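Local coordinates for protein interleukin-2 receptor subunit beta (Mus musculus, PDB 6DG5) that serves as the signal-transducing beta chain of the interleukin-2 receptor, probably also acting in interleukin-15 responses, this chain being its cytokine-binding extracellular part, at residues Leu116-Thr120 against Gln121-Ile125; Ser130-Ser133 against His134-Pro138. All coordinates share one frame; numbering follows the deposited sequence.

Contact 1 (Leu116-Thr120 against Gln121-Ile125); sequences LHIDT and QRCNI. With NAG (2-acetamido-2-deoxy-beta-D-glucopyranose), chain D.
His117 and Asn124 face each other as an antiparallel hydrogen-bonded pair, with Asn124 N giving its proton to His117 O at 2.9 Å. One more bond, Leu116 N to Asn124 O, lies farther from the turn, and another lies toward it, where Asp119 N meets Arg122 O at 2.6 Å. Between these the non-hydrogen-bonded pair Ile118 and Cys123 shares the other face. There Cys123 carries SG anti to its backbone N (chi1 178°), which brings the sulfur alongside the Ile118 side chain, 4.2 Å from CD1 of that residue. Phe204 of strand 202-205 packs against both, so this is the face turned into the domain.

Nearer the bend, Asp119 and Arg122 run side by side, their CB atoms 3.7 Å apart. The Asp119 carboxylate and the Arg122 guanidinium planes are inclined at 44° and do not join: Asp119 OD2 stays 4.6 Å from Arg122 NE, a distance at which opposite charges may still attract. The other carboxylate oxygen, OD1, takes the N-H of Thr120 on its anti lone pair, fixing the acid against the turn. The His117 ring presents its edge to both residues, with Arg122 CB near its plane and Asp119 OD2 in it.

On the His117 face, Asn124 bears an N-linked glycan, its ND2 bonded covalently to C1 of the first sugar at 1.4 Å. Leu116 sends CD1 to within 3.3 Å of O6 of this N-acetylglucosamine, while Trp167 and Phe169 of the adjoining strand pack on the asparagine. The whole is a tight beta hairpin, with Thr120 and Gln121 at its corner, linking strands 111-118 and 123-128 of the fibronectin type-III domain.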
# COMPACT_ATOMS: atom_id res chain seq x y z
N LEU B 116 -14.70 19.34 -13.19
CA LEU B 116 -15.74 18.47 -13.71
C LEU B 116 -17.13 19.06 -13.51
O LEU B 116 -17.98 18.95 -14.40
CB LEU B 116 -15.66 17.09 -13.05
CG LEU B 116 -14.45 16.23 -13.42
CD1 LEU B 116 -14.58 14.84 -12.81
CD2 LEU B 116 -14.28 16.14 -14.92
N HIS B 117 -17.38 19.68 -12.36
CA HIS B 117 -18.63 20.37 -12.11
C HIS B 117 -18.33 21.70 -11.44
O HIS B 117 -17.41 21.79 -10.62
CB HIS B 117 -19.57 19.54 -11.22
CG HIS B 117 -20.76 20.29 -10.73
ND1 HIS B 117 -20.88 20.73 -9.43
CD2 HIS B 117 -21.88 20.71 -11.37
CE1 HIS B 117 -22.02 21.37 -9.28
NE2 HIS B 117 -22.65 21.37 -10.44
N ILE B 118 -19.09 22.73 -11.79
CA ILE B 118 -18.94 24.03 -11.15
C ILE B 118 -20.31 24.68 -11.04
O ILE B 118 -21.07 24.73 -12.01
CB ILE B 118 -17.94 24.92 -11.92
CG1 ILE B 118 -17.84 26.29 -11.27
CG2 ILE B 118 -18.30 25.00 -13.41
CD1 ILE B 118 -16.48 26.92 -11.37
N ASP B 119 -20.64 25.14 -9.83
CA ASP B 119 -21.94 25.74 -9.53
C ASP B 119 -21.78 27.22 -9.19
O ASP B 119 -20.75 27.84 -9.50
CB ASP B 119 -22.59 25.00 -8.36
CG ASP B 119 -24.10 24.87 -8.50
OD1 ASP B 119 -24.75 25.85 -8.92
OD2 ASP B 119 -24.60 23.78 -8.20
N THR B 120 -22.79 27.80 -8.56
CA THR B 120 -22.60 29.13 -8.02
C THR B 120 -21.77 29.08 -6.74
O THR B 120 -21.05 30.03 -6.44
CB THR B 120 -23.93 29.82 -7.74
OG1 THR B 120 -24.72 29.01 -6.87
CG2 THR B 120 -24.68 30.05 -9.04
N GLN B 121 -21.84 27.97 -6.01
CA GLN B 121 -21.08 27.80 -4.78
C GLN B 121 -20.31 26.48 -4.70
O GLN B 121 -19.47 26.34 -3.81
CB GLN B 121 -22.00 27.89 -3.55
CG GLN B 121 -22.74 29.21 -3.42
CD GLN B 121 -23.00 29.59 -1.98
OE1 GLN B 121 -22.26 30.38 -1.38
NE2 GLN B 121 -24.06 29.04 -1.40
N ARG B 122 -20.57 25.53 -5.59
CA ARG B 122 -19.92 24.23 -5.57
C ARG B 122 -18.96 24.09 -6.74
O ARG B 122 -19.11 24.75 -7.78
CB ARG B 122 -20.96 23.10 -5.59
CG ARG B 122 -22.01 23.18 -4.49
CD ARG B 122 -23.31 22.50 -4.92
NE ARG B 122 -23.29 21.06 -4.72
CZ ARG B 122 -24.16 20.40 -3.96
NH1 ARG B 122 -25.13 21.06 -3.34
NH2 ARG B 122 -24.08 19.09 -3.83
N CYS B 123 -17.97 23.22 -6.57
CA CYS B 123 -16.97 22.97 -7.61
C CYS B 123 -16.17 21.71 -7.31
O CYS B 123 -15.67 21.53 -6.19
CB CYS B 123 -16.02 24.16 -7.74
SG CYS B 123 -14.71 23.92 -8.95
N ASN B 124 -16.04 20.83 -8.30
CA ASN B 124 -15.31 19.57 -8.17
C ASN B 124 -14.14 19.59 -9.15
O ASN B 124 -14.34 19.75 -10.36
CB ASN B 124 -16.23 18.38 -8.43
CG ASN B 124 -15.60 17.05 -8.04
OD1 ASN B 124 -14.45 16.99 -7.61
ND2 ASN B 124 -16.37 15.97 -8.18
N ILE B 125 -12.93 19.43 -8.62
CA ILE B 125 -11.69 19.57 -9.39
C ILE B 125 -10.93 18.25 -9.32
O ILE B 125 -10.73 17.70 -8.23
CB ILE B 125 -10.83 20.73 -8.86
CG1 ILE B 125 -11.54 22.06 -9.09
CG2 ILE B 125 -9.45 20.72 -9.50
CD1 ILE B 125 -11.23 23.11 -8.04
C1 NAG D . -15.93 14.63 -7.86
C2 NAG D . -17.03 13.80 -7.18
C3 NAG D . -16.55 12.36 -6.94
C4 NAG D . -15.99 11.75 -8.22
C5 NAG D . -14.95 12.68 -8.83
C6 NAG D . -14.42 12.20 -10.16
C7 NAG D . -18.67 14.33 -5.43
C8 NAG D . -18.91 15.02 -4.12
N2 NAG D . -17.43 14.41 -5.92
O3 NAG D . -17.65 11.59 -6.47
O4 NAG D . -15.37 10.50 -7.93
O5 NAG D . -15.51 13.98 -9.05
O6 NAG D . -15.46 12.11 -11.13
O7 NAG D . -19.56 13.72 -6.01

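Contact 2 (Ser130-Ser133 against His134-Pro138)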
# COMPACT_ATOMS: atom_id res chain seq x y z
N SER B 130 1.49 10.91 -12.14
CA SER B 130 2.41 10.13 -12.96
C SER B 130 3.66 9.79 -12.16
O SER B 130 3.98 10.45 -11.17
CB SER B 130 2.80 10.89 -14.24
OG SER B 130 1.70 11.00 -15.13
N GLN B 131 4.36 8.75 -12.62
CA GLN B 131 5.65 8.34 -12.06
C GLN B 131 5.55 8.02 -10.57
O GLN B 131 6.45 8.33 -9.78
CB GLN B 131 6.72 9.41 -12.31
CG GLN B 131 7.38 9.29 -13.67
CD GLN B 131 7.60 10.63 -14.33
OE1 GLN B 131 8.69 11.20 -14.25
NE2 GLN B 131 6.56 11.14 -14.98
N VAL B 132 4.44 7.41 -10.16
CA VAL B 132 4.24 6.97 -8.79
C VAL B 132 4.47 5.47 -8.73
O VAL B 132 3.81 4.70 -9.43
CB VAL B 132 2.84 7.34 -8.28
CG1 VAL B 132 2.68 6.91 -6.83
CG2 VAL B 132 2.59 8.83 -8.42
N SER B 133 5.41 5.06 -7.88
CA SER B 133 5.78 3.65 -7.80
C SER B 133 4.68 2.84 -7.15
O SER B 133 3.95 3.32 -6.28
CB SER B 133 7.08 3.48 -7.02
OG SER B 133 7.42 2.12 -6.88
N HIS B 134 4.56 1.58 -7.58
CA HIS B 134 3.68 0.64 -6.90
C HIS B 134 4.13 0.41 -5.46
O HIS B 134 3.32 0.05 -4.60
CB HIS B 134 3.64 -0.69 -7.65
CG HIS B 134 4.97 -1.36 -7.75
ND1 HIS B 134 6.03 -0.83 -8.46
CD2 HIS B 134 5.42 -2.52 -7.23
CE1 HIS B 134 7.07 -1.63 -8.37
NE2 HIS B 134 6.73 -2.67 -7.63
N TYR B 135 5.42 0.62 -5.19
CA TYR B 135 5.94 0.49 -3.83
C TYR B 135 5.26 1.45 -2.87
O TYR B 135 5.01 1.12 -1.71
CB TYR B 135 7.45 0.73 -3.82
CG TYR B 135 8.29 -0.36 -4.46
CD1 TYR B 135 7.95 -1.70 -4.32
CD2 TYR B 135 9.42 -0.04 -5.19
CE1 TYR B 135 8.72 -2.69 -4.90
CE2 TYR B 135 10.20 -1.02 -5.77
CZ TYR B 135 9.84 -2.35 -5.63
OH TYR B 135 10.62 -3.32 -6.21
N ILE B 136 4.94 2.66 -3.34
CA ILE B 136 4.40 3.72 -2.50
C ILE B 136 3.02 4.17 -2.92
O ILE B 136 2.45 5.06 -2.28
CB ILE B 136 5.36 4.93 -2.45
CG1 ILE B 136 5.54 5.51 -3.85
CG2 ILE B 136 6.69 4.53 -1.86
CD1 ILE B 136 6.06 6.92 -3.87
N GLU B 137 2.46 3.59 -3.99
CA GLU B 137 1.17 4.07 -4.50
C GLU B 137 0.04 4.03 -3.47
O GLU B 137 -0.75 4.99 -3.44
CB GLU B 137 0.78 3.28 -5.75
CG GLU B 137 -0.36 3.92 -6.52
CD GLU B 137 -1.03 2.96 -7.48
OE1 GLU B 137 -0.32 2.22 -8.19
OE2 GLU B 137 -2.28 2.94 -7.52
N PRO B 138 -0.10 3.00 -2.63
CA PRO B 138 -1.22 3.02 -1.66
C PRO B 138 -1.09 4.10 -0.60
O PRO B 138 -2.09 4.42 0.05
CB PRO B 138 -1.18 1.62 -1.04
CG PRO B 138 0.22 1.16 -1.25
CD PRO B 138 0.62 1.72 -2.58
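Ser133 folds back on the residues that follow it, and its hydroxyl does much of the work. From CB, which lies 3.8 Å from Tyr135 N and is also in contact with Ile136 CG1, the side chain steps to an OG placed anti to the Ser133 backbone N (chi1 177°). That torsion swings the oxygen over the start of the next segment, where it accepts the N-H of Tyr135 at 3.0 Å from OG with an angle of 154° at the hydrogen, closing an ST turn. The same OG sits 3.4 Å from Tyr135 CD2 and 3.6 Å from His134 ND1, approaching both rings obliquely. It is also hydrogen-bonded to Gln71 OE1, which leaves this buried hydroxyl with two hydrogen bonds. With an alanine at this position, Tyr135 N and Gln71 would probably lose their shared partner, and the turn bearing the two rings would be freer to shift.

The Ser133 carbonyl tightens the bend as well: Ile136 N reaches its O at 3.2 Å from well above the carbonyl plane, and Glu137 N adds a weak bond to the same oxygen. Val132 CG1 rests 4.0 Å from Glu137 CA, while the Glu137 carboxylate forms a salt bridge with Arg164. Next to the hydroxyl, His134 lays NE2 over one face of the Tyr135 ring, offset toward the rim. His134 NE2 and Tyr135 OH, at the ring tips, each hydrogen-bond an acidic side chain of another protein chain, consistent with a cytokine-binding loop.

The bend occupies the connection between strands 123-128 and 140-148, passing into a 3-10 turn at Glu137-Pro138, and meets N-terminal-domain loops through Ser14, Glu69 and Gln71.

In the fold
Contact 1 and contact 2 follow each other in series within the fibronectin type-III domain, joined by strand 123-128, which begins in the hairpin of contact 1 and leads toward the loop of contact 2. Their centres are about 29 Å apart and their nearest atoms about 15 Å, so they do not touch. The centre of contact 1 lies about 28 Å from the centre of the chain, at the end of the domain where strand 202-205 runs out toward the C-terminus. That of contact 2 lies about 13 Å from it, at the junction with the N-terminal domain. Strand 123-128 thus leads from a glycosylated hairpin toward the elbow, where His134 and Tyr135 meet another protein chain.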